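Local coordinates for phosphoheptose isomerase (Neisseria gonorrhoeae, PDB 5I01), which catalyses, as a zinc-dependent homotetramer, the isomerization of sedoheptulose 7-phosphate to D-glycero-D-manno-heptose 7-phosphate, opening the heptose pathway that supplies lipooligosaccharide synthesis, at residues 100-105 with 128-133; 108-114 with 136-142. The protein carries 1 engineered substitution. All blocks are in the same frame, centred on the assembly; numbering follows the deposited sequence.

Interaction 1: 100-105 with 128-133; sequences FDHVFS and ANVIEA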
ATOM      1  N   PHE A 100     -14.790   3.622   9.831  1.00 34.47           N
ATOM      2  CA  PHE A 100     -14.461   3.005   8.543  1.00 35.37           C
ATOM      3  C   PHE A 100     -15.303   3.504   7.358  1.00 36.36           C
ATOM      4  O   PHE A 100     -14.830   3.495   6.225  1.00 37.04           O
ATOM      5  CB  PHE A 100     -14.525   1.476   8.632  1.00 35.33           C
ATOM      6  CG  PHE A 100     -13.962   0.784   7.417  1.00 35.67           C
ATOM      7  CD1 PHE A 100     -12.600   0.857   7.125  1.00 35.98           C
ATOM      8  CD2 PHE A 100     -14.791   0.089   6.547  1.00 35.53           C
ATOM      9  CE1 PHE A 100     -12.077   0.238   5.997  1.00 35.56           C
ATOM     10  CE2 PHE A 100     -14.273  -0.536   5.422  1.00 36.29           C
ATOM     11  CZ  PHE A 100     -12.914  -0.463   5.151  1.00 35.58           C
ATOM     12  N   ASP A 101     -16.520   3.970   7.619  1.00 36.52           N
ATOM     13  CA  ASP A 101     -17.429   4.403   6.554  1.00 38.03           C
ATOM     14  C   ASP A 101     -17.045   5.744   5.887  1.00 36.08           C
ATOM     15  O   ASP A 101     -17.639   6.113   4.872  1.00 33.49           O
ATOM     16  CB  ASP A 101     -18.871   4.457   7.088  1.00 41.40           C
ATOM     17  CG  ASP A 101     -19.358   3.101   7.661  1.00 45.95           C
ATOM     18  OD1 ASP A 101     -18.633   2.067   7.568  1.00 45.76           O
ATOM     19  OD2 ASP A 101     -20.484   3.083   8.220  1.00 51.85           O
ATOM     20  N   HIS A 102     -16.070   6.457   6.456  1.00 34.60           N
ATOM     21  CA  HIS A 102     -15.585   7.715   5.906  1.00 35.64           C
ATOM     22  C   HIS A 102     -14.189   7.610   5.261  1.00 34.69           C
ATOM     23  O   HIS A 102     -13.610   8.630   4.887  1.00 33.99           O
ATOM     24  CB  HIS A 102     -15.559   8.780   7.012  1.00 38.75           C
ATOM     25  CG  HIS A 102     -16.834   8.870   7.797  1.00 42.93           C
ATOM     26  ND1 HIS A 102     -17.953   9.528   7.332  1.00 44.34           N
ATOM     27  CD2 HIS A 102     -17.171   8.371   9.011  1.00 44.39           C
ATOM     28  CE1 HIS A 102     -18.920   9.434   8.225  1.00 44.25           C
ATOM     29  NE2 HIS A 102     -18.472   8.737   9.253  1.00 44.30           N
ATOM     30  N   VAL A 103     -13.644   6.396   5.120  1.00 33.34           N
ATOM     31  CA  VAL A 103     -12.286   6.245   4.576  1.00 31.74           C
ATOM     32  C   VAL A 103     -12.122   6.697   3.131  1.00 29.86           C
ATOM     33  O   VAL A 103     -11.044   7.141   2.760  1.00 30.54           O
ATOM     34  CB  VAL A 103     -11.681   4.826   4.754  1.00 31.59           C
ATOM     35  CG1 VAL A 103     -11.507   4.501   6.237  1.00 31.75           C
ATOM     36  CG2 VAL A 103     -12.474   3.757   4.004  1.00 31.82           C
ATOM     37  N   PHE A 104     -13.173   6.581   2.325  1.00 28.64           N
ATOM     38  CA  PHE A 104     -13.149   7.051   0.924  1.00 28.13           C
ATOM     39  C   PHE A 104     -13.747   8.457   0.769  1.00 27.98           C
ATOM     40  O   PHE A 104     -13.191   9.302   0.056  1.00 27.62           O
ATOM     41  CB  PHE A 104     -13.883   6.063   0.002  1.00 27.34           C
ATOM     42  CG  PHE A 104     -13.340   4.648   0.051  1.00 26.89           C
ATOM     43  CD1 PHE A 104     -11.967   4.396   0.120  1.00 26.99           C
ATOM     44  CD2 PHE A 104     -14.203   3.562  -0.004  1.00 26.48           C
ATOM     45  CE1 PHE A 104     -11.486   3.100   0.159  1.00 26.62           C
ATOM     46  CE2 PHE A 104     -13.724   2.261   0.030  1.00 25.92           C
ATOM     47  CZ  PHE A 104     -12.369   2.029   0.108  1.00 26.44           C
ATOM     48  N   SER A 105     -14.863   8.710   1.442  1.00 27.55           N
ATOM     49  CA  SER A 105     -15.507  10.025   1.399  1.00 29.03           C
ATOM     50  C   SER A 105     -14.616  11.197   1.856  1.00 29.81           C
ATOM     51  O   SER A 105     -14.783  12.298   1.364  1.00 30.73           O
ATOM     52  CB  SER A 105     -16.808  10.017   2.214  1.00 29.10           C
ATOM     53  OG  SER A 105     -16.537  10.122   3.600  1.00 31.04           O
ATOM     54  N   ALA A 128     -20.992   0.429   2.608  1.00 37.08           N
ATOM     55  CA  ALA A 128     -21.193   1.676   3.356  1.00 35.69           C
ATOM     56  C   ALA A 128     -20.182   2.777   3.011  1.00 34.28           C
ATOM     57  O   ALA A 128     -20.580   3.933   2.791  1.00 33.19           O
ATOM     58  CB  ALA A 128     -21.181   1.400   4.853  1.00 35.74           C
ATOM     59  N   ASN A 129     -18.892   2.429   2.954  1.00 33.00           N
ATOM     60  CA  ASN A 129     -17.863   3.438   2.608  1.00 32.30           C
ATOM     61  C   ASN A 129     -17.895   3.911   1.152  1.00 30.11           C
ATOM     62  O   ASN A 129     -17.565   5.070   0.887  1.00 30.86           O
ATOM     63  CB  ASN A 129     -16.442   3.037   3.031  1.00 32.51           C
ATOM     64  CG  ASN A 129     -15.992   1.710   2.466  1.00 32.72           C
ATOM     65  OD1 ASN A 129     -16.663   1.101   1.634  1.00 33.58           O
ATOM     66  ND2 ASN A 129     -14.840   1.247   2.937  1.00 31.80           N
ATOM     67  N   VAL A 130     -18.321   3.046   0.235  1.00 28.73           N
ATOM     68  CA  VAL A 130     -18.526   3.443  -1.171  1.00 29.12           C
ATOM     69  C   VAL A 130     -19.768   4.331  -1.348  1.00 30.14           C
ATOM     70  O   VAL A 130     -19.741   5.265  -2.141  1.00 28.44           O
ATOM     71  CB  VAL A 130     -18.612   2.234  -2.120  1.00 28.79           C
ATOM     72  CG1 VAL A 130     -18.716   2.707  -3.576  1.00 28.58           C
ATOM     73  CG2 VAL A 130     -17.405   1.321  -1.923  1.00 28.84           C
ATOM     74  N   ILE A 131     -20.842   4.042  -0.604  1.00 32.80           N
ATOM     75  CA  ILE A 131     -22.037   4.923  -0.544  1.00 33.87           C
ATOM     76  C   ILE A 131     -21.682   6.340  -0.064  1.00 35.32           C
ATOM     77  O   ILE A 131     -22.041   7.331  -0.720  1.00 34.92           O
ATOM     78  CB  ILE A 131     -23.150   4.337   0.376  1.00 33.38           C
ATOM     79  CG1 ILE A 131     -23.774   3.070  -0.255  1.00 32.60           C
ATOM     80  CG2 ILE A 131     -24.227   5.386   0.698  1.00 31.94           C
ATOM     81  CD1 ILE A 131     -24.580   2.228   0.723  1.00 31.77           C
ATOM     82  N   GLU A 132     -20.993   6.440   1.074  1.00 36.38           N
ATOM     83  CA  GLU A 132     -20.580   7.753   1.594  1.00 38.24           C
ATOM     84  C   GLU A 132     -19.687   8.512   0.595  1.00 37.50           C
ATOM     85  O   GLU A 132     -19.784   9.744   0.488  1.00 36.07           O
ATOM     86  CB  GLU A 132     -19.905   7.633   2.975  1.00 41.22           C
ATOM     87  CG  GLU A 132     -20.879   7.542   4.147  1.00 43.71           C
ATOM     88  CD  GLU A 132     -21.467   8.901   4.553  1.00 48.36           C
ATOM     89  OE1 GLU A 132     -20.700   9.809   4.968  1.00 53.54           O
ATOM     90  OE2 GLU A 132     -22.704   9.069   4.475  1.00 48.15           O
ATOM     91  N   ALA A 133     -18.844   7.777  -0.141  1.00 36.36           N
ATOM     92  CA  ALA A 133     -18.024   8.363  -1.218  1.00 36.27           C
ATOM     93  C   ALA A 133     -18.857   8.946  -2.369  1.00 36.68           C
ATOM     94  O   ALA A 133     -18.506   9.989  -2.912  1.00 35.36           O
ATOM     95  CB  ALA A 133     -17.032   7.343  -1.759  1.00 36.24           C
TER
HETATM   96  O   HOH W   1     -16.151   6.520   2.893  1.00 26.08           O

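Interaction 2: 108-114 with 136-142; sequences VRALGRA and AAHERDM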
ATOM      1  N   VAL A 108     -12.126  11.936  -1.039  1.00 32.95           N
ATOM      2  CA  VAL A 108     -12.867  12.594  -2.127  1.00 32.68           C
ATOM      3  C   VAL A 108     -12.992  14.084  -1.821  1.00 33.73           C
ATOM      4  O   VAL A 108     -12.743  14.905  -2.695  1.00 34.07           O
ATOM      5  CB  VAL A 108     -14.259  11.959  -2.364  1.00 31.47           C
ATOM      6  CG1 VAL A 108     -15.066  12.763  -3.372  1.00 31.92           C
ATOM      7  CG2 VAL A 108     -14.120  10.519  -2.855  1.00 31.86           C
ATOM      8  N   ARG A 109     -13.355  14.422  -0.582  1.00 36.11           N
ATOM      9  CA  ARG A 109     -13.365  15.826  -0.130  1.00 38.24           C
ATOM     10  C   ARG A 109     -11.984  16.506  -0.196  1.00 36.67           C
ATOM     11  O   ARG A 109     -11.915  17.688  -0.485  1.00 36.16           O
ATOM     12  CB  ARG A 109     -13.976  15.973   1.277  1.00 41.21           C
ATOM     13  CG  ARG A 109     -15.503  16.000   1.290  1.00 44.14           C
ATOM     14  CD  ARG A 109     -16.075  16.476   2.621  1.00 47.59           C
ATOM     15  NE  ARG A 109     -15.961  15.456   3.672  1.00 53.06           N
ATOM     16  CZ  ARG A 109     -16.756  14.382   3.819  1.00 57.70           C
ATOM     17  NH1 ARG A 109     -17.769  14.135   2.978  1.00 58.18           N
ATOM     18  NH2 ARG A 109     -16.533  13.530   4.828  1.00 57.74           N
ATOM     19  N   ALA A 110     -10.902  15.770   0.055  1.00 35.88           N
ATOM     20  CA  ALA A 110      -9.540  16.299  -0.133  1.00 34.60           C
ATOM     21  C   ALA A 110      -9.197  16.559  -1.604  1.00 34.34           C
ATOM     22  O   ALA A 110      -8.886  17.691  -1.984  1.00 32.84           O
ATOM     23  CB  ALA A 110      -8.515  15.350   0.462  1.00 35.70           C
ATOM     24  N   LEU A 111      -9.263  15.506  -2.417  1.00 33.92           N
ATOM     25  CA  LEU A 111      -8.739  15.529  -3.790  1.00 34.14           C
ATOM     26  C   LEU A 111      -9.718  15.995  -4.866  1.00 34.27           C
ATOM     27  O   LEU A 111      -9.298  16.587  -5.849  1.00 35.23           O
ATOM     28  CB  LEU A 111      -8.214  14.141  -4.169  1.00 34.14           C
ATOM     29  CG  LEU A 111      -7.149  13.545  -3.240  1.00 34.92           C
ATOM     30  CD1 LEU A 111      -6.686  12.202  -3.772  1.00 35.20           C
ATOM     31  CD2 LEU A 111      -5.959  14.477  -3.068  1.00 35.43           C
ATOM     32  N   GLY A 112     -11.005  15.715  -4.693  1.00 35.24           N
ATOM     33  CA  GLY A 112     -12.003  15.914  -5.748  1.00 36.51           C
ATOM     34  C   GLY A 112     -12.250  17.365  -6.107  1.00 37.10           C
ATOM     35  O   GLY A 112     -12.119  18.258  -5.267  1.00 38.28           O
ATOM     36  N   ARG A 113     -12.563  17.604  -7.372  1.00 38.30           N
ATOM     37  CA  ARG A 113     -12.995  18.926  -7.829  1.00 40.91           C
ATOM     38  C   ARG A 113     -14.180  18.723  -8.763  1.00 39.56           C
ATOM     39  O   ARG A 113     -14.502  17.596  -9.122  1.00 40.00           O
ATOM     40  CB  ARG A 113     -11.869  19.670  -8.549  1.00 43.03           C
ATOM     41  CG  ARG A 113     -10.587  19.866  -7.748  1.00 47.08           C
ATOM     42  CD  ARG A 113     -10.693  20.975  -6.706  1.00 51.53           C
ATOM     43  NE  ARG A 113      -9.379  21.286  -6.116  1.00 54.88           N
ATOM     44  CZ  ARG A 113      -8.877  20.780  -4.977  1.00 56.02           C
ATOM     45  NH1 ARG A 113      -9.555  19.915  -4.215  1.00 54.63           N
ATOM     46  NH2 ARG A 113      -7.661  21.161  -4.583  1.00 57.21           N
ATOM     47  N   ALA A 114     -14.833  19.817  -9.138  1.00 39.67           N
ATOM     48  CA  ALA A 114     -15.956  19.774 -10.076  1.00 37.81           C
ATOM     49  C   ALA A 114     -15.481  19.248 -11.422  1.00 36.87           C
ATOM     50  O   ALA A 114     -14.401  19.632 -11.895  1.00 37.13           O
ATOM     51  CB  ALA A 114     -16.560  21.160 -10.243  1.00 37.48           C
ATOM     52  N   ALA A 136     -20.249  12.353  -1.245  1.00 34.83           N
ATOM     53  CA  ALA A 136     -19.205  13.378  -1.320  1.00 33.29           C
ATOM     54  C   ALA A 136     -18.901  13.804  -2.749  1.00 32.31           C
ATOM     55  O   ALA A 136     -18.670  14.985  -2.997  1.00 33.46           O
ATOM     56  CB  ALA A 136     -17.938  12.899  -0.647  1.00 33.10           C
ATOM     57  N   ALA A 137     -18.900  12.840  -3.672  1.00 31.21           N
ATOM     58  CA  ALA A 137     -18.720  13.116  -5.092  1.00 30.88           C
ATOM     59  C   ALA A 137     -19.873  13.966  -5.644  1.00 32.47           C
ATOM     60  O   ALA A 137     -19.645  14.898  -6.433  1.00 31.41           O
ATOM     61  CB  ALA A 137     -18.601  11.821  -5.874  1.00 30.96           C
ATOM     62  N   HIS A 138     -21.103  13.654  -5.232  1.00 32.94           N
ATOM     63  CA  HIS A 138     -22.247  14.464  -5.656  1.00 35.10           C
ATOM     64  C   HIS A 138     -22.148  15.890  -5.108  1.00 37.90           C
ATOM     65  O   HIS A 138     -22.253  16.841  -5.881  1.00 40.16           O
ATOM     66  CB  HIS A 138     -23.585  13.801  -5.310  1.00 33.02           C
ATOM     67  CG  HIS A 138     -23.964  12.692  -6.247  1.00 32.85           C
ATOM     68  ND1 HIS A 138     -24.770  11.639  -5.870  1.00 32.13           N
ATOM     69  CD2 HIS A 138     -23.636  12.467  -7.543  1.00 32.47           C
ATOM     70  CE1 HIS A 138     -24.926  10.816  -6.891  1.00 31.85           C
ATOM     71  NE2 HIS A 138     -24.253  11.299  -7.920  1.00 32.86           N
ATOM     72  N   GLU A 139     -21.887  16.030  -3.807  1.00 40.72           N
ATOM     73  CA  GLU A 139     -21.665  17.350  -3.176  1.00 43.11           C
ATOM     74  C   GLU A 139     -20.534  18.170  -3.830  1.00 40.98           C
ATOM     75  O   GLU A 139     -20.616  19.399  -3.857  1.00 39.09           O
ATOM     76  CB  GLU A 139     -21.442  17.209  -1.652  1.00 48.19           C
ATOM     77  CG  GLU A 139     -22.739  16.946  -0.876  1.00 55.55           C
ATOM     78  CD  GLU A 139     -22.570  16.217   0.468  1.00 62.66           C
ATOM     79  OE1 GLU A 139     -21.517  15.575   0.713  1.00 65.79           O
ATOM     80  OE2 GLU A 139     -23.524  16.268   1.289  1.00 64.34           O
ATOM     81  N   ARG A 140     -19.513  17.500  -4.378  1.00 38.65           N
ATOM     82  CA  ARG A 140     -18.462  18.185  -5.154  1.00 39.35           C
ATOM     83  C   ARG A 140     -18.741  18.405  -6.637  1.00 37.75           C
ATOM     84  O   ARG A 140     -17.847  18.864  -7.347  1.00 36.42           O
ATOM     85  CB  ARG A 140     -17.114  17.448  -5.044  1.00 40.92           C
ATOM     86  CG  ARG A 140     -16.310  17.769  -3.810  1.00 43.92           C
ATOM     87  CD  ARG A 140     -15.936  19.241  -3.679  1.00 45.31           C
ATOM     88  NE  ARG A 140     -15.662  19.501  -2.275  1.00 46.49           N
ATOM     89  CZ  ARG A 140     -14.526  19.202  -1.658  1.00 48.09           C
ATOM     90  NH1 ARG A 140     -13.506  18.661  -2.323  1.00 49.98           N
ATOM     91  NH2 ARG A 140     -14.404  19.460  -0.363  1.00 51.20           N
ATOM     92  N   ASP A 141     -19.950  18.092  -7.108  1.00 38.33           N
ATOM     93  CA  ASP A 141     -20.299  18.189  -8.538  1.00 38.45           C
ATOM     94  C   ASP A 141     -19.387  17.350  -9.456  1.00 37.30           C
ATOM     95  O   ASP A 141     -18.944  17.803 -10.530  1.00 35.45           O
ATOM     96  CB  ASP A 141     -20.361  19.663  -8.976  1.00 39.58           C
ATOM     97  CG  ASP A 141     -21.390  20.454  -8.195  1.00 41.67           C
ATOM     98  OD1 ASP A 141     -22.596  20.119  -8.258  1.00 44.43           O
ATOM     99  OD2 ASP A 141     -20.999  21.413  -7.514  1.00 45.00           O
ATOM    100  N   MET A 142     -19.116  16.126  -8.996  1.00 37.06           N
ATOM    101  CA  MET A 142     -18.398  15.113  -9.761  1.00 37.61           C
ATOM    102  C   MET A 142     -19.414  14.099 -10.277  1.00 37.91           C
ATOM    103  O   MET A 142     -20.428  13.847  -9.628  1.00 39.16           O
ATOM    104  CB  MET A 142     -17.396  14.365  -8.875  1.00 37.67           C
ATOM    105  CG  MET A 142     -16.257  15.185  -8.297  1.00 36.89           C
ATOM    106  SD  MET A 142     -15.390  14.293  -6.972  1.00 35.08           S
ATOM    107  CE  MET A 142     -14.739  12.874  -7.831  1.00 35.20           C
TER

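Interaction 1: 100-105 with 128-133
Asn129 pushes its amide between the rings of Phe100 and Phe104. Its ND2 lies 3.1 Å from Phe100 CE2. On the other ring, Phe104 CE2 is 3.3 Å from the same nitrogen. The side chain gets there by setting CG between the backbone N and the carbonyl carbon (chi1 56°). Val103 CG2 backs the group, sitting over the centre of the Phe104 ring and 3.6 Å from Asn129 ND2. The amide oxygen, OD1, accepts a hydrogen bond from Asn54, a predicted substrate-binding residue, and Asn96 of the second subunit packs on Asn129.

An apolar contact continues along the helix, Phe104 CB on Ala133 CB at 3.8 Å. Separately, the methyl of Ala128 packs on the carboxylate of Asp101.

Glu132 CB rests on Asp101 O at 3.3 Å, and its OE1 comes within 3.6 Å of His102 ND1, a proximity only, the carboxylate and ring planes 85° apart.

Polar links run through a water that accepts from Ser105 N (2.9 Å) and donates to Asn129 O (2.9 Å); its approach to Asp101 O is doubtfully short.

With no direct hydrogen bond between loop and helix, water, aromatic packing and Glu132 join them, and the rings and Asn54 probably hold an amide beside the predicted substrate site.

Interaction 2: 108-114 with 136-142
Val108 CG1 is the bump that fills the hollow between helix 128-139 and the turn after it, meeting Ala136 CB at 4.0 Å and Met142 SD at 3.9 Å. It reaches this place because CG1 is anti to the backbone N (chi1 173°). The methyl of Ala136 is tucked between Val108 and the outer end of Arg109. The sulfur of Met142 settles against Gly112 CA, 3.9 Å away, where the lack of a side chain allows so close an approach, while Met142 CG presses on Arg113 O. Ala114 lies along the backbone of Arg140 and Asp141, its CA 3.4 Å from Arg140 O.

Helices 105-111 and 128-139 stop side by side. The second is the crossover of a beta-alpha-beta unit between adjacent parallel strands 117-122 and 143-149, and ends in a Schellman motif with Asp141 as C-prime residue; Ala137 and Met142 both lean on Leu118.

Arg140, bent at chi2, reaches across to the C-terminal end of helix 105-111. Its NH1 donates to Arg109 O (2.6 Å, N-H...O 147°) and, from above the carbonyl plane, to Gly112 O (3.3 Å); NH2 adds a weak bond to Arg109 O. Arg109 CG lies over one face of the Arg140 guanidinium; the Arg109 guanidinium is turned nearly perpendicular and pairs through NE with Glu78 of the third subunit. Arg113 NH1 donates to Gly112 O from the opposite face, and to Ala110 O.

From the N terminus, the chain leaves helix 88-97 and enters the loop 100-105, passes through helix 105-111 with its exit turn, and threads strand 117-122 before rising into helix 128-139. Interaction 1 closes this excursion when the start of helix 128-139 returns to the loop. Interaction 2 closes a second one, from 108-114 to 136-142, and since their segments alternate the two closures cross. Helix 128-139 serves both, its first turns in interaction 1 and its end in interaction 2. The contacts touch where Ser105 O packs on Ala136 CB. Together they tie the loop before helix 105-111, and then that helix's end, to helix 128-139, which follows strand 117-122.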